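Local coordinates for glycosyl hydrolase family 26 (Bacteroides ovatus, PDB 4ZXO), which probably hydrolyses the beta-1,4-mannosidic linkages in the backbone of galactomannan, as a beta-mannanase with a TIM-barrel fold, at residues S148-T151 with V155-P158; S242-Q247 with T283-P288. All blocks are in the same frame, centred on the assembly; numbering follows the deposited sequence.

Interaction 1. Residues S148-T151 with V155-P158; sequences SLKT and VLIP
Lys150 and Leu156 face each other as a single antiparallel bridge, CA to CA 4.4 Å, in a tight reversal of the chain. Two backbone bonds flank the pair, Ile157 N to Leu149 O and Thr151 N to Val155 O, each 2.8 Å long and both close to straight. Both carbonyls also take a longer CA-H contact, Val155 O from Lys150 CA at 3.2 Å and Leu149 O from Leu156 CA; each oxygen thus has one N-H bond and one weaker CA-H contact. Leu149 is the centre of an inverse gamma turn just where the pairing begins. Thr151 closes the turn end: with OG1 set between backbone N and carbonyl carbon (chi1 70°), the hydroxyl accepts the N-H of Val155 at 3.0 Å, while CG2 reaches across to Ile157 CG1 at 4.0 Å. The Thr151 and Val155 side chains run alongside each other. Ile157 lays CB and CG1 against the carbonyl of Leu149, its CD1 reaching the carbonyl carbons of Leu149 and Lys150. Farther out, Lys150 CG touches Leu156 CD2 at 3.9 Å, and the rest of the lysine chain runs on to a weak bond from NZ to Leu147 O. The hairpin-like loop joins helix 132-147 to barrel strand 159-162; Thr151 and Ile157 rest on Tyr92 of helix 81-93, while Val155 and Pro158 meet Glu11 of helix 10-19.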
ATOM      1  N   SER A 148      13.296   0.542 -12.941  1.00 14.59           N
ATOM      2  CA  SER A 148      13.432   1.849 -13.584  1.00 14.61           C
ATOM      3  C   SER A 148      13.263   2.983 -12.573  1.00 14.65           C
ATOM      4  O   SER A 148      13.497   4.154 -12.917  1.00 16.23           O
ATOM      5  CB  SER A 148      12.389   2.012 -14.705  1.00 15.57           C
ATOM      6  OG  SER A 148      11.097   2.338 -14.184  1.00 14.28           O
ATOM      7  N   LEU A 149      12.888   2.643 -11.343  1.00 14.58           N
ATOM      8  CA  LEU A 149      12.737   3.645 -10.302  1.00 14.24           C
ATOM      9  C   LEU A 149      14.112   3.977  -9.706  1.00 15.15           C
ATOM     10  O   LEU A 149      14.563   3.331  -8.747  1.00 15.31           O
ATOM     11  CB  LEU A 149      11.766   3.152  -9.227  1.00 12.20           C
ATOM     12  CG  LEU A 149      10.420   2.746  -9.803  1.00 11.68           C
ATOM     13  CD1 LEU A 149       9.551   2.206  -8.656  1.00 12.40           C
ATOM     14  CD2 LEU A 149       9.747   3.901 -10.453  1.00 11.22           C
ATOM     15  N   LYS A 150      14.792   4.928 -10.340  1.00 16.41           N
ATOM     16  CA  LYS A 150      16.166   5.325  -9.945  1.00 18.75           C
ATOM     17  C   LYS A 150      16.276   6.836  -9.754  1.00 19.12           C
ATOM     18  O   LYS A 150      15.611   7.594 -10.435  1.00 19.36           O
ATOM     19  CB  LYS A 150      17.192   4.903 -11.008  1.00 22.14           C
ATOM     20  CG  LYS A 150      17.287   3.427 -11.285  1.00 26.12           C
ATOM     21  CD  LYS A 150      18.682   3.157 -11.901  1.00 28.99           C
ATOM     22  CE  LYS A 150      18.709   1.981 -12.861  1.00 31.83           C
ATOM     23  NZ  LYS A 150      17.914   2.296 -14.095  1.00 33.41           N
ATOM     24  N   THR A 151      17.121   7.264  -8.838  1.00 18.45           N
ATOM     25  CA  THR A 151      17.412   8.686  -8.728  1.00 18.37           C
ATOM     26  C   THR A 151      18.228   9.123  -9.961  1.00 20.06           C
ATOM     27  O   THR A 151      18.743   8.288 -10.732  1.00 20.05           O
ATOM     28  CB  THR A 151      18.185   9.016  -7.422  1.00 17.83           C
ATOM     29  OG1 THR A 151      19.506   8.479  -7.548  1.00 18.62           O
ATOM     30  CG2 THR A 151      17.507   8.391  -6.179  1.00 18.49           C
ATOM     31  N   VAL A 155      20.590   5.695  -8.064  1.00 22.73           N
ATOM     32  CA  VAL A 155      20.276   4.845  -6.879  1.00 21.38           C
ATOM     33  C   VAL A 155      18.867   4.282  -7.004  1.00 19.80           C
ATOM     34  O   VAL A 155      17.942   5.037  -7.320  1.00 19.62           O
ATOM     35  CB  VAL A 155      20.439   5.661  -5.579  1.00 21.88           C
ATOM     36  CG1 VAL A 155      20.143   4.826  -4.340  1.00 21.70           C
ATOM     37  CG2 VAL A 155      21.883   6.191  -5.501  1.00 23.47           C
ATOM     38  N   LEU A 156      18.710   2.968  -6.843  1.00 17.39           N
ATOM     39  CA  LEU A 156      17.363   2.360  -6.911  1.00 16.83           C
ATOM     40  C   LEU A 156      16.512   2.880  -5.743  1.00 16.18           C
ATOM     41  O   LEU A 156      16.972   2.998  -4.597  1.00 17.00           O
ATOM     42  CB  LEU A 156      17.421   0.814  -6.863  1.00 17.59           C
ATOM     43  CG  LEU A 156      17.772  -0.009  -8.139  1.00 19.21           C
ATOM     44  CD1 LEU A 156      17.815  -1.534  -7.877  1.00 20.96           C
ATOM     45  CD2 LEU A 156      16.793   0.163  -9.269  1.00 19.20           C
ATOM     46  N   ILE A 157      15.266   3.204  -6.037  1.00 13.00           N
ATOM     47  CA  ILE A 157      14.365   3.763  -5.000  1.00 11.43           C
ATOM     48  C   ILE A 157      13.612   2.624  -4.361  1.00 10.59           C
ATOM     49  O   ILE A 157      12.912   1.857  -5.068  1.00 10.53           O
ATOM     50  CB  ILE A 157      13.435   4.771  -5.634  1.00 12.16           C
ATOM     51  CG1 ILE A 157      14.287   5.982  -6.088  1.00 14.05           C
ATOM     52  CG2 ILE A 157      12.316   5.174  -4.647  1.00 12.54           C
ATOM     53  CD1 ILE A 157      13.528   6.876  -7.049  1.00 15.34           C
ATOM     54  N   PRO A 158      13.727   2.489  -3.016  1.00 10.23           N
ATOM     55  CA  PRO A 158      12.984   1.425  -2.321  1.00  9.96           C
ATOM     56  C   PRO A 158      11.481   1.660  -2.467  1.00  9.97           C
ATOM     57  O   PRO A 158      11.006   2.800  -2.473  1.00 11.09           O
ATOM     58  CB  PRO A 158      13.416   1.556  -0.845  1.00  9.77           C
ATOM     59  CG  PRO A 158      14.715   2.276  -0.908  1.00 10.39           C
ATOM     60  CD  PRO A 158      14.540   3.268  -2.073  1.00 10.25           C
TER

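Interaction 2. Residues S242-Q247 with T283-P288; sequences SQYIKQ and TGTLLP
Tyr244 swings its ring towards the neighbouring helix because CG stands anti to the backbone N (chi1 176°), and Thr285 meets it with CG2, likewise placed anti to its own backbone N (chi1 -61° for OG1). The methyl arrives at the ring edge, near the ring plane, and is shared by two carbons: Thr285 CG2 lies 3.9 Å from both Tyr244 CD2 and Tyr244 CE2. At the far end of the ring the phenol oxygen comes against a leucine methyl, Tyr244 OH to Leu286 CD1 at 3.5 Å. That oxygen has its polar partner elsewhere, a hydrogen bond with Thr271 OG1, which holds the hydroxyl beside the apolar contact. Ile245 adds a looser touch from one residue further on, CG1 to Thr285 CG2 at 4.3 Å; the threonine methyl faces both the tyrosine edge and the isoleucine branch. Thr285 OG1 is turned to a different task and bonds Arg241 NE, while Gly284 O takes Arg241 NH2; this arginine thus grips the second helix from the start of the first. The two segments run nearly parallel, at 14°, with axes 10.7 Å apart, and bury only 159 Å² between them. Helix 241-262 and helix 281-290 are successive outer helices of the barrel, separated by strand 266-271, which carries Thr271 at its end; Leu286 also packs against Phe327 of helix 321-328.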
ATOM      1  N   SER A 242     -19.260   2.841  14.695  0.80 16.60           N
ATOM      2  CA  SER A 242     -19.023   1.916  15.806  0.80 17.75           C
ATOM      3  C   SER A 242     -18.358   0.611  15.323  0.80 16.79           C
ATOM      4  O   SER A 242     -17.421   0.076  15.947  0.80 16.41           O
ATOM      5  CB  SER A 242     -20.349   1.616  16.536  0.80 20.61           C
ATOM      6  OG  SER A 242     -21.231   0.843  15.711  0.80 23.58           O
ATOM      7  N   GLN A 243     -18.832   0.108  14.189  1.00 15.38           N
ATOM      8  CA  GLN A 243     -18.314  -1.135  13.658  1.00 17.27           C
ATOM      9  C   GLN A 243     -16.854  -0.927  13.246  1.00 14.99           C
ATOM     10  O   GLN A 243     -15.988  -1.787  13.457  1.00 14.44           O
ATOM     11  CB  GLN A 243     -19.145  -1.601  12.456  1.00 23.03           C
ATOM     12  CG  GLN A 243     -18.955  -3.076  12.149  1.00 28.84           C
ATOM     13  CD  GLN A 243     -19.448  -3.992  13.282  1.00 33.55           C
ATOM     14  OE1 GLN A 243     -20.331  -3.623  14.067  1.00 35.38           O
ATOM     15  NE2 GLN A 243     -18.852  -5.179  13.381  1.00 35.44           N
ATOM     16  N   TYR A 244     -16.579   0.208  12.612  1.00 12.43           N
ATOM     17  CA  TYR A 244     -15.202   0.523  12.209  1.00 11.57           C
ATOM     18  C   TYR A 244     -14.260   0.546  13.408  1.00 11.63           C
ATOM     19  O   TYR A 244     -13.152   0.016  13.346  1.00 11.80           O
ATOM     20  CB  TYR A 244     -15.175   1.864  11.498  1.00 10.48           C
ATOM     21  CG  TYR A 244     -13.808   2.386  11.101  1.00  9.45           C
ATOM     22  CD1 TYR A 244     -13.040   1.790  10.090  1.00  9.27           C
ATOM     23  CD2 TYR A 244     -13.291   3.518  11.710  1.00  9.34           C
ATOM     24  CE1 TYR A 244     -11.810   2.319   9.722  1.00  9.59           C
ATOM     25  CE2 TYR A 244     -12.043   4.061  11.355  1.00  9.64           C
ATOM     26  CZ  TYR A 244     -11.333   3.468  10.337  1.00  8.95           C
ATOM     27  OH  TYR A 244     -10.121   3.997   9.949  1.00 10.01           O
ATOM     28  N   ILE A 245     -14.680   1.196  14.496  1.00 11.77           N
ATOM     29  CA  ILE A 245     -13.827   1.269  15.676  1.00 13.00           C
ATOM     30  C   ILE A 245     -13.566  -0.142  16.202  1.00 13.12           C
ATOM     31  O   ILE A 245     -12.436  -0.471  16.494  1.00 13.28           O
ATOM     32  CB  ILE A 245     -14.457   2.193  16.759  1.00 14.09           C
ATOM     33  CG1 ILE A 245     -14.326   3.638  16.274  1.00 14.93           C
ATOM     34  CG2 ILE A 245     -13.699   2.094  18.069  1.00 14.88           C
ATOM     35  CD1 ILE A 245     -15.181   4.602  17.041  1.00 17.18           C
ATOM     36  N   LYS A 246     -14.601  -0.976  16.268  1.00 13.38           N
ATOM     37  CA  LYS A 246     -14.440  -2.361  16.723  1.00 13.97           C
ATOM     38  C   LYS A 246     -13.502  -3.142  15.773  1.00 13.12           C
ATOM     39  O   LYS A 246     -12.566  -3.812  16.194  1.00 13.80           O
ATOM     40  CB  LYS A 246     -15.822  -3.067  16.824  1.00 16.20           C
ATOM     41  CG  LYS A 246     -15.774  -4.570  17.092  1.00 20.45           C
ATOM     42  CD  LYS A 246     -17.150  -5.154  17.544  1.00 25.32           C
ATOM     43  CE  LYS A 246     -17.063  -6.699  17.875  1.00 28.11           C
ATOM     44  NZ  LYS A 246     -18.155  -7.302  18.809  1.00 29.54           N
ATOM     45  N   GLN A 247     -13.799  -3.085  14.486  1.00 11.77           N
ATOM     46  CA  GLN A 247     -13.064  -3.897  13.545  1.00 10.47           C
ATOM     47  C   GLN A 247     -11.653  -3.406  13.313  1.00 11.01           C
ATOM     48  O   GLN A 247     -10.734  -4.246  13.153  1.00 10.34           O
ATOM     49  CB  GLN A 247     -13.787  -3.929  12.225  1.00 12.87           C
ATOM     50  CG  GLN A 247     -15.111  -4.691  12.312  1.00 14.49           C
ATOM     51  CD  GLN A 247     -14.917  -6.167  12.667  1.00 17.38           C
ATOM     52  OE1 GLN A 247     -13.915  -6.766  12.292  1.00 18.13           O
ATOM     53  NE2 GLN A 247     -15.890  -6.758  13.396  1.00 20.23           N
ATOM     54  N   THR A 283      -9.465  13.471  14.062  1.00 13.56           N
ATOM     55  CA  THR A 283      -9.116  13.439  15.485  1.00 14.31           C
ATOM     56  C   THR A 283     -10.126  12.735  16.325  1.00 14.57           C
ATOM     57  O   THR A 283      -9.822  12.295  17.435  1.00 15.22           O
ATOM     58  CB  THR A 283      -8.938  14.855  16.106  1.00 15.28           C
ATOM     59  OG1 THR A 283     -10.180  15.596  16.046  1.00 17.93           O
ATOM     60  CG2 THR A 283      -7.844  15.599  15.342  1.00 15.69           C
ATOM     61  N   GLY A 284     -11.338  12.617  15.817  1.00 14.71           N
ATOM     62  CA  GLY A 284     -12.380  12.051  16.645  1.00 15.18           C
ATOM     63  C   GLY A 284     -12.616  10.574  16.464  1.00 15.93           C
ATOM     64  O   GLY A 284     -13.187   9.936  17.326  1.00 17.16           O
ATOM     65  N   THR A 285     -12.210  10.039  15.326  1.00 13.95           N
ATOM     66  CA  THR A 285     -12.368   8.593  15.060  1.00 12.45           C
ATOM     67  C   THR A 285     -11.030   7.921  14.744  1.00 11.38           C
ATOM     68  O   THR A 285     -10.641   6.988  15.422  1.00 13.78           O
ATOM     69  CB  THR A 285     -13.350   8.369  13.910  1.00 13.48           C
ATOM     70  OG1 THR A 285     -14.615   8.905  14.301  1.00 14.35           O
ATOM     71  CG2 THR A 285     -13.569   6.901  13.634  1.00 13.31           C
ATOM     72  N   LEU A 286     -10.316   8.391  13.725  1.00 10.93           N
ATOM     73  CA  LEU A 286      -9.114   7.664  13.309  1.00 10.57           C
ATOM     74  C   LEU A 286      -7.974   7.717  14.347  1.00 11.79           C
ATOM     75  O   LEU A 286      -7.406   6.676  14.757  1.00 11.99           O
ATOM     76  CB  LEU A 286      -8.613   8.233  11.988  1.00 10.31           C
ATOM     77  CG  LEU A 286      -7.379   7.530  11.431  1.00  9.97           C
ATOM     78  CD1 LEU A 286      -7.583   6.081  11.029  1.00  9.83           C
ATOM     79  CD2 LEU A 286      -6.770   8.258  10.224  1.00 11.07           C
ATOM     80  N   LEU A 287      -7.596   8.920  14.749  1.00 11.35           N
ATOM     81  CA  LEU A 287      -6.416   9.072  15.639  1.00 12.83           C
ATOM     82  C   LEU A 287      -6.562   8.329  16.955  1.00 12.83           C
ATOM     83  O   LEU A 287      -5.635   7.637  17.366  1.00 12.97           O
ATOM     84  CB  LEU A 287      -6.145  10.547  15.875  1.00 14.33           C
ATOM     85  CG  LEU A 287      -4.838  10.839  16.660  1.00 15.49           C
ATOM     86  CD1 LEU A 287      -3.566  10.239  15.988  1.00 15.08           C
ATOM     87  CD2 LEU A 287      -4.642  12.343  16.863  1.00 16.52           C
ATOM     88  N   PRO A 288      -7.735   8.401  17.602  1.00 13.92           N
ATOM     89  CA  PRO A 288      -7.787   7.673  18.893  1.00 14.68           C
ATOM     90  C   PRO A 288      -7.635   6.177  18.762  1.00 14.29           C
ATOM     91  O   PRO A 288      -7.183   5.546  19.720  1.00 15.98           O
ATOM     92  CB  PRO A 288      -9.175   7.992  19.451  1.00 15.92           C
ATOM     93  CG  PRO A 288      -9.546   9.329  18.810  1.00 15.40           C
ATOM     94  CD  PRO A 288      -8.915   9.273  17.391  1.00 14.33           C
TER

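From the N terminus, interaction 1 comes first: three residues lie between its segments, and it closes the short loop between helix 132-147 and strand 159-162. Interaction 2 opens much later, with 35 residues between its segments, and joins helix 241-262 to helix 281-290, with strand 266-271 between them in the chain. The two are in series, neither nested nor crossing, and lie on opposite sides of the chain's centre, with centres 36 Å apart and nearest atoms about 23 Å apart. One is a local backbone-bonded turn on a helix-to-strand connection; the other joins consecutive helices of a beta-alpha barrel by side chains. Both segment pairs belong to the same glycosyl hydrolase family 26 region.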